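Local coordinates for protein KLLA0E08119p (Kluyveromyces lactis, PDB 3VA7) that probably carboxylates urea with bicarbonate and ATP, forming urea-1-carboxylate on a biotin-dependent route, as the urea carboxylase part of a longer enzyme, at residues Asp991-Pro1001 / Met1030-Pro1041; Phe246-Glu254 / Arg284-Lys295. All coordinates share one frame; numbering follows the deposited sequence.

How the interactions relate
Interaction 1 is fully buried; interaction 2 is only partly so. Their centres lie about 67 Å apart, on opposite sides of the chain's centre. They share no helix or strand. Interaction 1 belongs to the carboxyltransferase part and joins two antiparallel strands and the loops beside them, which reach the urea and biotin pockets. Backbone bonds, a side-chain amide, a serine hydroxyl and a water hold it. Interaction 2 belongs to the biotin carboxylase part and lays a helix on the face of a sheet. Two small alanines make its apolar seam, and polar or charged side chains of the helix reach over to the strand backbone.

Interaction 1 (Asp991-Pro1001 / Met1030-Pro1041); sequences DVFLGSPCAVP and MYMCIYNAEGSP. With URE (urea), chain C; BTI (5-(hexahydro-2-oxo-1H-thieno[3,4-D]imidazol-6-yl)pentanal), chain B.
N1036 reaches over to the turn at L994 with its side-chain amide. CG stands anti to its own carbonyl carbon (chi1 -71°), which brings ND2 to L994 O at 2.7 Å. The oxygen lies in the plane of the amide, and the N-H...O angle is 163°. On the other branch, OD1 accepts from A1053 N, so both ends of the amide are held. L994 sits within a type I' turn, F993 to S996. S996 OG receives the backbone N-H of N1036 at 2.8 Å. An alanine in place of N1036 would probably leave L994 O and A1053 N without these mates and the turn less firmly tied. A water donates to V992 O and accepts from A1037 N.

Y1035, C1033 and P1041 face the bound urea and biotin group. Y1035 meets urea at its ring edge, where urea N1 gives a weak bond to OH at 2.7 Å; R1017 and Y1044 also bond this OH. C1033 SG is 3.6 Å from urea O. P1041 CB lies 3.7 Å from the biotin sulfur, BTI S1.

At the far end, the V1000 and Y1031 side chains lie side by side, pointing the same way, V1000 CB to Y1031 CD2 3.9 Å. C998 SG stands obliquely to that ring, 4.4 Å from its centroid. Y1031 OH bonds H727.

A999 and M1032 form an antiparallel hydrogen-bonded pair. Strand 997-1001 runs between 984-989 and 1031-1034. The latter pairs onward with 1024-1028, and M1032 packs on F984, V1025 and I1027 of the flanking strands.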
loop_
_atom_site.group_PDB
_atom_site.type_symbol
_atom_site.label_atom_id
_atom_site.label_comp_id
_atom_site.label_asym_id
_atom_site.label_seq_id
_atom_site.Cartn_x
_atom_site.Cartn_y
_atom_site.Cartn_z
ATOM N N ASP A 991 12.838 12.031 6.114
ATOM C CA ASP A 991 14.188 11.509 6.457
ATOM C C ASP A 991 14.061 10.117 7.126
ATOM O O ASP A 991 14.150 10.000 8.346
ATOM C CB ASP A 991 14.812 12.445 7.449
ATOM C CG ASP A 991 16.317 12.495 7.337
ATOM O OD1 ASP A 991 16.942 11.510 6.835
ATOM O OD2 ASP A 991 16.875 13.539 7.774
ATOM N N VAL A 992 13.787 9.070 6.366
ATOM C CA VAL A 992 13.781 9.094 4.901
ATOM C C VAL A 992 12.480 8.347 4.564
ATOM O O VAL A 992 12.141 7.343 5.219
ATOM C CB VAL A 992 15.117 8.462 4.498
ATOM C CG1 VAL A 992 15.097 6.959 4.389
ATOM C CG2 VAL A 992 15.841 9.182 3.464
ATOM N N PHE A 993 11.678 8.930 3.672
ATOM C CA PHE A 993 10.400 8.350 3.152
ATOM C C PHE A 993 9.226 8.558 4.022
ATOM O O PHE A 993 9.326 8.555 5.230
ATOM C CB PHE A 993 10.484 6.838 2.799
ATOM C CG PHE A 993 11.590 6.522 1.826
ATOM C CD1 PHE A 993 12.810 6.043 2.279
ATOM C CD2 PHE A 993 11.428 6.792 0.441
ATOM C CE1 PHE A 993 13.851 5.813 1.381
ATOM C CE2 PHE A 993 12.451 6.569 -0.460
ATOM C CZ PHE A 993 13.672 6.071 -0.001
ATOM N N LEU A 994 8.090 8.621 3.351
ATOM C CA LEU A 994 6.765 8.753 3.924
ATOM C C LEU A 994 6.712 9.526 5.253
ATOM O O LEU A 994 6.357 9.003 6.290
ATOM C CB LEU A 994 6.102 7.393 3.972
ATOM C CG LEU A 994 6.319 6.542 2.697
ATOM C CD1 LEU A 994 5.724 5.138 2.924
ATOM C CD2 LEU A 994 5.785 7.126 1.412
ATOM N N GLY A 995 7.091 10.791 5.202
ATOM C CA GLY A 995 6.965 11.659 6.365
ATOM C C GLY A 995 7.823 11.324 7.585
ATOM O O GLY A 995 7.572 11.851 8.708
ATOM N N SER A 996 8.817 10.459 7.357
ATOM C CA SER A 996 9.844 10.175 8.313
ATOM C C SER A 996 10.501 11.457 8.761
ATOM O O SER A 996 11.068 12.167 7.925
ATOM C CB SER A 996 10.922 9.316 7.686
ATOM O OG SER A 996 10.466 7.994 7.519
ATOM N N PRO A 997 10.522 11.717 10.084
ATOM C CA PRO A 997 11.000 13.012 10.590
ATOM C C PRO A 997 12.485 13.093 10.735
ATOM O O PRO A 997 13.122 12.065 10.882
ATOM C CB PRO A 997 10.374 13.107 11.977
ATOM C CG PRO A 997 10.281 11.650 12.389
ATOM C CD PRO A 997 9.996 10.849 11.146
ATOM N N CYS A 998 13.026 14.311 10.645
ATOM C CA CYS A 998 14.335 14.630 11.183
ATOM C C CYS A 998 14.166 15.612 12.360
ATOM O O CYS A 998 13.737 16.750 12.203
ATOM C CB CYS A 998 15.227 15.190 10.099
ATOM S SG CYS A 998 16.899 15.689 10.632
ATOM N N ALA A 999 14.488 15.164 13.559
ATOM C CA ALA A 999 14.140 15.876 14.757
ATOM C C ALA A 999 15.422 16.099 15.501
ATOM O O ALA A 999 16.422 15.456 15.168
ATOM C CB ALA A 999 13.168 15.042 15.587
ATOM N N VAL A 1000 15.401 17.007 16.484
ATOM C CA VAL A 1000 16.587 17.398 17.246
ATOM C C VAL A 1000 16.212 17.647 18.695
ATOM O O VAL A 1000 15.164 18.231 18.975
ATOM C CB VAL A 1000 17.224 18.671 16.693
ATOM C CG1 VAL A 1000 16.311 19.875 16.861
ATOM C CG2 VAL A 1000 18.578 18.905 17.334
ATOM N N PRO A 1001 17.025 17.152 19.634
ATOM C CA PRO A 1001 16.519 17.346 20.979
ATOM C C PRO A 1001 16.465 18.845 21.310
ATOM O O PRO A 1001 17.311 19.618 20.842
ATOM C CB PRO A 1001 17.547 16.598 21.839
ATOM C CG PRO A 1001 18.168 15.652 20.936
ATOM C CD PRO A 1001 18.242 16.323 19.613
ATOM N N MET A 1030 23.633 14.318 15.756
ATOM C CA MET A 1030 22.706 14.680 16.861
ATOM C C MET A 1030 21.201 14.543 16.545
ATOM O O MET A 1030 20.364 14.825 17.410
ATOM C CB MET A 1030 23.000 16.073 17.361
ATOM C CG MET A 1030 22.179 17.150 16.727
ATOM S SD MET A 1030 23.049 18.732 16.845
ATOM C CE MET A 1030 21.796 19.895 16.280
ATOM N N TYR A 1031 20.865 14.077 15.341
ATOM C CA TYR A 1031 19.480 14.090 14.912
ATOM C C TYR A 1031 18.822 12.754 15.142
ATOM O O TYR A 1031 19.483 11.716 15.160
ATOM C CB TYR A 1031 19.312 14.563 13.429
ATOM C CG TYR A 1031 19.794 15.992 13.184
ATOM C CD1 TYR A 1031 21.025 16.222 12.540
ATOM C CD2 TYR A 1031 19.079 17.093 13.656
ATOM C CE1 TYR A 1031 21.491 17.472 12.330
ATOM C CE2 TYR A 1031 19.554 18.407 13.458
ATOM C CZ TYR A 1031 20.764 18.589 12.793
ATOM O OH TYR A 1031 21.318 19.857 12.582
ATOM N N MET A 1032 17.501 12.805 15.302
ATOM C CA MET A 1032 16.690 11.636 15.504
ATOM C C MET A 1032 15.738 11.436 14.344
ATOM O O MET A 1032 15.161 12.395 13.858
ATOM C CB MET A 1032 15.890 11.823 16.770
ATOM C CG MET A 1032 15.025 10.638 17.044
ATOM S SD MET A 1032 13.317 10.903 16.558
ATOM C CE MET A 1032 13.152 9.421 15.716
ATOM N N CYS A 1033 15.545 10.188 13.915
ATOM C CA CYS A 1033 14.530 9.864 12.894
ATOM C C CYS A 1033 13.716 8.627 13.266
ATOM O O CYS A 1033 14.161 7.795 14.066
ATOM C CB CYS A 1033 15.160 9.644 11.536
ATOM S SG CYS A 1033 15.928 8.027 11.339
ATOM N N ILE A 1034 12.505 8.546 12.726
ATOM C CA ILE A 1034 11.683 7.356 12.786
ATOM C C ILE A 1034 11.522 6.900 11.345
ATOM O O ILE A 1034 11.096 7.685 10.500
ATOM C CB ILE A 1034 10.315 7.636 13.377
ATOM C CG1 ILE A 1034 10.476 8.024 14.839
ATOM C CG2 ILE A 1034 9.455 6.433 13.239
ATOM C CD1 ILE A 1034 9.207 8.593 15.488
ATOM N N TYR A 1035 11.919 5.659 11.044
ATOM C CA TYR A 1035 11.807 5.150 9.661
ATOM C C TYR A 1035 10.348 4.766 9.408
ATOM O O TYR A 1035 9.903 3.709 9.839
ATOM C CB TYR A 1035 12.749 3.973 9.417
ATOM C CG TYR A 1035 14.213 4.333 9.383
ATOM C CD1 TYR A 1035 14.954 4.372 10.561
ATOM C CD2 TYR A 1035 14.882 4.632 8.193
ATOM C CE1 TYR A 1035 16.306 4.700 10.590
ATOM C CE2 TYR A 1035 16.300 4.976 8.205
ATOM C CZ TYR A 1035 16.977 5.013 9.433
ATOM O OH TYR A 1035 18.326 5.339 9.566
ATOM N N ASN A 1036 9.589 5.633 8.743
ATOM C CA ASN A 1036 8.144 5.357 8.562
ATOM C C ASN A 1036 7.806 4.216 7.606
ATOM O O ASN A 1036 6.665 3.752 7.608
ATOM C CB ASN A 1036 7.336 6.614 8.177
ATOM C CG ASN A 1036 7.215 7.586 9.308
ATOM O OD1 ASN A 1036 7.460 7.223 10.470
ATOM N ND2 ASN A 1036 6.808 8.839 8.997
ATOM N N ALA A 1037 8.766 3.786 6.785
ATOM C CA ALA A 1037 8.507 2.723 5.795
ATOM C C ALA A 1037 9.295 1.416 6.034
ATOM O O ALA A 1037 10.462 1.450 6.438
ATOM C CB ALA A 1037 8.796 3.237 4.421
ATOM N N GLU A 1038 8.664 0.290 5.730
ATOM C CA GLU A 1038 9.263 -1.014 5.850
ATOM C C GLU A 1038 10.243 -1.260 4.677
ATOM O O GLU A 1038 9.863 -1.145 3.527
ATOM C CB GLU A 1038 8.153 -2.062 5.830
ATOM C CG GLU A 1038 8.613 -3.514 5.678
ATOM C CD GLU A 1038 9.548 -3.981 6.799
ATOM O OE1 GLU A 1038 10.490 -4.697 6.459
ATOM O OE2 GLU A 1038 9.365 -3.619 8.007
ATOM N N GLY A 1039 11.487 -1.640 4.973
ATOM C CA GLY A 1039 12.434 -1.951 3.908
ATOM C C GLY A 1039 13.087 -0.713 3.299
ATOM O O GLY A 1039 13.294 -0.647 2.086
ATOM N N SER A 1040 13.405 0.288 4.109
ATOM C CA SER A 1040 14.067 1.459 3.536
ATOM C C SER A 1040 15.551 1.534 3.829
ATOM O O SER A 1040 15.994 1.187 4.932
ATOM C CB SER A 1040 13.370 2.806 3.893
ATOM O OG SER A 1040 13.111 2.904 5.270
ATOM N N PRO A 1041 16.316 1.996 2.843
ATOM C CA PRO A 1041 17.752 2.252 3.036
ATOM C C PRO A 1041 17.821 3.228 4.176
ATOM O O PRO A 1041 16.848 3.885 4.441
ATOM C CB PRO A 1041 18.156 2.912 1.723
ATOM C CG PRO A 1041 17.162 2.282 0.698
ATOM C CD PRO A 1041 15.874 2.295 1.469
HETATM C C URE C . 18.367 8.118 7.410
HETATM O O URE C . 17.356 8.522 8.039
HETATM N N1 URE C . 18.697 6.852 7.349
HETATM N N2 URE C . 19.243 8.886 6.745
HETATM C C11 BTI B . 20.049 2.377 -2.516
HETATM O O11 BTI B . 20.629 1.860 -1.512
HETATM C C10 BTI B . 19.643 3.877 -2.638
HETATM C C9 BTI B . 19.953 4.623 -1.342
HETATM C C8 BTI B . 19.905 6.143 -1.417
HETATM C C7 BTI B . 20.678 6.879 -0.304
HETATM C C2 BTI B . 20.383 6.409 1.106
HETATM S S1 BTI B . 18.679 6.579 1.548
HETATM C C6 BTI B . 19.001 6.638 3.275
HETATM C C5 BTI B . 20.410 7.153 3.474
HETATM N N3 BTI B . 20.187 8.541 3.782
HETATM C C3 BTI B . 20.587 9.311 2.806
HETATM O O3 BTI B . 20.545 10.627 2.855
HETATM N N2 BTI B . 21.077 8.621 1.797
HETATM C C4 BTI B . 21.162 7.206 2.138
HETATM O O HOH W 1 11.563 4.927 6.283
#

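Interaction 2 (Phe246-Glu254 / Arg284-Lys295); sequences FGKAIAIGE and RAASERLGSLLK
A249 and A251 point their CB atoms at the helix, and this is where the contact is tight. A249 CB rests on the helix backbone, 3.5 Å from E288 O, and also nears S292 N. G291, with no side chain, lies beneath this methyl. A251 CB meets R284 CB at 3.7 Å. The same methyl sits over one face of the R284 guanidinium, offset toward its rim.

Polar side chains close the seam. E288 has an extended chain that carries OE1 to A251 N at 2.7 Å. The N-H meets the anti side of the oxygen, 19° out of the carboxylate plane. I250 and I252, either side of A251, bond strand 235-244 through their backbones. R284 bends at chi3 (58°), and the bend brings NH1 back to A251 O in a weak bond of 2.9 Å. E254, further along the strand, forms a salt bridge with R280 instead.

The end near F246 is the solvent side. S292 OG donates to G247 O at 2.6 Å, but F246, K248 and K295 around it are exposed to solvent. K295 follows the last turn with positive phi, in a Schellman motif. Its CG lies 3.2 Å from G247 N, and the residue is exposed at the surface. F246 and K248 start their side chains away from the helix.

The axes of the short segments 249-254 and 284-293 pass 7.1 Å apart at 146°, so the helix runs roughly antiparallel to the strand. S287 carries the helix onto I239, V302 and F304 of strands 235-244 and 299-307. A helix laid on an antiparallel sheet in this way is consistent with the ATP-grasp fold of biotin carboxylases.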
loop_
_atom_site.group_PDB
_atom_site.type_symbol
_atom_site.label_atom_id
_atom_site.label_comp_id
_atom_site.label_asym_id
_atom_site.label_seq_id
_atom_site.Cartn_x
_atom_site.Cartn_y
_atom_site.Cartn_z
ATOM N N PHE A 246 -46.869 -20.667 18.405
ATOM C CA PHE A 246 -48.082 -21.066 19.095
ATOM C C PHE A 246 -49.091 -21.384 18.092
ATOM O O PHE A 246 -50.268 -21.270 18.378
ATOM C CB PHE A 246 -48.619 -19.955 20.016
ATOM C CG PHE A 246 -47.702 -19.616 21.153
ATOM C CD1 PHE A 246 -47.467 -20.535 22.165
ATOM C CD2 PHE A 246 -47.072 -18.380 21.205
ATOM C CE1 PHE A 246 -46.558 -20.252 23.248
ATOM C CE2 PHE A 246 -46.150 -18.047 22.287
ATOM C CZ PHE A 246 -45.902 -18.982 23.298
ATOM N N GLY A 247 -48.666 -21.742 16.893
ATOM C CA GLY A 247 -49.625 -22.186 15.884
ATOM C C GLY A 247 -50.019 -21.182 14.814
ATOM O O GLY A 247 -50.570 -21.565 13.763
ATOM N N LYS A 248 -49.760 -19.898 15.067
ATOM C CA LYS A 248 -49.981 -18.842 14.049
ATOM C C LYS A 248 -48.776 -18.680 13.142
ATOM O O LYS A 248 -47.621 -18.726 13.604
ATOM C CB LYS A 248 -50.372 -17.505 14.674
ATOM C CG LYS A 248 -51.888 -17.217 14.615
ATOM C CD LYS A 248 -52.301 -16.911 16.071
ATOM C CE LYS A 248 -53.503 -15.975 16.243
ATOM N NZ LYS A 248 -53.268 -15.095 17.455
ATOM N N ALA A 249 -49.047 -18.516 11.844
ATOM C CA ALA A 249 -47.968 -18.360 10.868
ATOM C C ALA A 249 -48.414 -17.376 9.807
ATOM O O ALA A 249 -49.598 -17.293 9.525
ATOM C CB ALA A 249 -47.560 -19.736 10.251
ATOM N N ILE A 250 -47.485 -16.629 9.216
ATOM C CA ILE A 250 -47.858 -15.604 8.214
ATOM C C ILE A 250 -46.851 -15.549 7.063
ATOM O O ILE A 250 -45.636 -15.701 7.291
ATOM C CB ILE A 250 -48.084 -14.246 8.886
ATOM C CG1 ILE A 250 -48.350 -13.155 7.869
ATOM C CG2 ILE A 250 -46.876 -13.863 9.755
ATOM C CD1 ILE A 250 -49.069 -11.971 8.508
ATOM N N ALA A 251 -47.335 -15.442 5.816
ATOM C CA ALA A 251 -46.413 -15.443 4.669
ATOM C C ALA A 251 -46.153 -13.985 4.330
ATOM O O ALA A 251 -47.095 -13.173 4.129
ATOM C CB ALA A 251 -46.950 -16.200 3.512
ATOM N N ILE A 252 -44.877 -13.623 4.335
ATOM C CA ILE A 252 -44.529 -12.218 4.275
ATOM C C ILE A 252 -44.299 -11.815 2.818
ATOM O O ILE A 252 -44.597 -10.678 2.456
ATOM C CB ILE A 252 -43.364 -11.907 5.272
ATOM C CG1 ILE A 252 -43.883 -12.183 6.701
ATOM C CG2 ILE A 252 -42.823 -10.502 5.111
ATOM C CD1 ILE A 252 -43.369 -11.264 7.820
ATOM N N GLY A 253 -43.884 -12.776 1.982
ATOM C CA GLY A 253 -43.673 -12.562 0.564
ATOM C C GLY A 253 -42.813 -13.668 -0.035
ATOM O O GLY A 253 -42.378 -14.606 0.673
ATOM N N GLU A 254 -42.567 -13.588 -1.342
ATOM C CA GLU A 254 -41.736 -14.581 -2.007
ATOM C C GLU A 254 -40.561 -13.926 -2.701
ATOM O O GLU A 254 -40.613 -12.750 -3.112
ATOM C CB GLU A 254 -42.535 -15.413 -3.030
ATOM C CG GLU A 254 -42.623 -14.805 -4.420
ATOM C CD GLU A 254 -43.512 -13.575 -4.462
ATOM O OE1 GLU A 254 -44.112 -13.192 -3.413
ATOM O OE2 GLU A 254 -43.630 -12.993 -5.563
ATOM N N ARG A 284 -48.059 -19.045 -0.616
ATOM C CA ARG A 284 -48.265 -18.416 0.667
ATOM C C ARG A 284 -49.037 -19.353 1.584
ATOM O O ARG A 284 -48.513 -19.769 2.605
ATOM C CB ARG A 284 -48.980 -17.066 0.520
ATOM C CG ARG A 284 -48.134 -15.978 -0.168
ATOM C CD ARG A 284 -48.972 -14.792 -0.685
ATOM N NE ARG A 284 -49.750 -14.145 0.371
ATOM C CZ ARG A 284 -49.229 -13.353 1.310
ATOM N NH1 ARG A 284 -47.912 -13.110 1.350
ATOM N NH2 ARG A 284 -50.025 -12.798 2.223
ATOM N N ALA A 285 -50.264 -19.716 1.211
ATOM C CA ALA A 285 -51.109 -20.511 2.103
ATOM C C ALA A 285 -50.481 -21.842 2.495
ATOM O O ALA A 285 -50.674 -22.288 3.628
ATOM C CB ALA A 285 -52.517 -20.682 1.557
ATOM N N ALA A 286 -49.703 -22.447 1.601
ATOM C CA ALA A 286 -49.066 -23.746 1.899
ATOM C C ALA A 286 -47.982 -23.561 2.950
ATOM O O ALA A 286 -47.831 -24.368 3.892
ATOM C CB ALA A 286 -48.488 -24.376 0.644
ATOM N N SER A 287 -47.253 -22.460 2.799
ATOM C CA SER A 287 -46.214 -22.071 3.741
ATOM C C SER A 287 -46.797 -21.790 5.130
ATOM O O SER A 287 -46.232 -22.157 6.135
ATOM C CB SER A 287 -45.435 -20.851 3.197
ATOM O OG SER A 287 -44.665 -21.195 2.069
ATOM N N GLU A 288 -47.947 -21.154 5.187
ATOM C CA GLU A 288 -48.560 -20.887 6.480
ATOM C C GLU A 288 -49.050 -22.182 7.136
ATOM O O GLU A 288 -49.055 -22.283 8.367
ATOM C CB GLU A 288 -49.693 -19.855 6.357
ATOM C CG GLU A 288 -49.315 -18.583 5.605
ATOM C CD GLU A 288 -50.317 -17.462 5.770
ATOM O OE1 GLU A 288 -49.922 -16.281 5.592
ATOM O OE2 GLU A 288 -51.502 -17.750 6.078
ATOM N N ARG A 289 -49.434 -23.180 6.330
ATOM C CA ARG A 289 -49.929 -24.443 6.911
ATOM C C ARG A 289 -48.773 -25.173 7.511
ATOM O O ARG A 289 -48.852 -25.703 8.614
ATOM C CB ARG A 289 -50.645 -25.332 5.893
ATOM C CG ARG A 289 -51.995 -24.784 5.449
ATOM C CD ARG A 289 -52.723 -25.817 4.644
ATOM N NE ARG A 289 -52.071 -26.196 3.376
ATOM C CZ ARG A 289 -52.323 -25.618 2.201
ATOM N NH1 ARG A 289 -53.174 -24.596 2.123
ATOM N NH2 ARG A 289 -51.684 -26.032 1.118
ATOM N N LEU A 290 -47.675 -25.139 6.784
ATOM C CA LEU A 290 -46.468 -25.796 7.224
ATOM C C LEU A 290 -45.993 -25.156 8.491
ATOM O O LEU A 290 -45.609 -25.856 9.435
ATOM C CB LEU A 290 -45.411 -25.668 6.165
ATOM C CG LEU A 290 -44.289 -26.681 6.286
ATOM C CD1 LEU A 290 -43.591 -26.771 4.923
ATOM C CD2 LEU A 290 -43.310 -26.243 7.381
ATOM N N GLY A 291 -46.025 -23.827 8.535
ATOM C CA GLY A 291 -45.537 -23.137 9.692
ATOM C C GLY A 291 -46.444 -23.311 10.894
ATOM O O GLY A 291 -45.952 -23.426 12.031
ATOM N N SER A 292 -47.757 -23.272 10.643
ATOM C CA SER A 292 -48.780 -23.528 11.666
ATOM C C SER A 292 -48.691 -24.938 12.286
ATOM O O SER A 292 -48.623 -25.087 13.502
ATOM C CB SER A 292 -50.171 -23.301 11.104
ATOM O OG SER A 292 -50.478 -21.954 11.215
ATOM N N LEU A 293 -48.663 -25.949 11.425
ATOM C CA LEU A 293 -48.563 -27.305 11.842
ATOM C C LEU A 293 -47.396 -27.466 12.811
ATOM O O LEU A 293 -47.559 -28.086 13.879
ATOM C CB LEU A 293 -48.321 -28.161 10.619
ATOM C CG LEU A 293 -48.336 -29.638 10.959
ATOM C CD1 LEU A 293 -49.807 -30.080 10.783
ATOM C CD2 LEU A 293 -47.326 -30.463 10.078
ATOM N N LEU A 294 -46.221 -26.915 12.469
ATOM C CA LEU A 294 -45.074 -27.029 13.393
ATOM C C LEU A 294 -45.198 -26.211 14.709
ATOM O O LEU A 294 -44.407 -26.412 15.646
ATOM C CB LEU A 294 -43.791 -26.626 12.687
ATOM C CG LEU A 294 -43.158 -27.544 11.631
ATOM C CD1 LEU A 294 -42.697 -26.776 10.437
ATOM C CD2 LEU A 294 -41.977 -28.292 12.245
ATOM N N LYS A 295 -46.184 -25.299 14.788
ATOM C CA LYS A 295 -46.144 -24.260 15.820
ATOM C C LYS A 295 -44.768 -23.573 15.646
ATOM O O LYS A 295 -43.993 -23.363 16.601
ATOM C CB LYS A 295 -46.305 -24.844 17.242
ATOM C CG LYS A 295 -47.655 -24.628 17.898
ATOM C CD LYS A 295 -48.476 -25.873 17.974
ATOM C CE LYS A 295 -49.838 -25.673 18.709
ATOM N NZ LYS A 295 -49.840 -25.911 20.189
#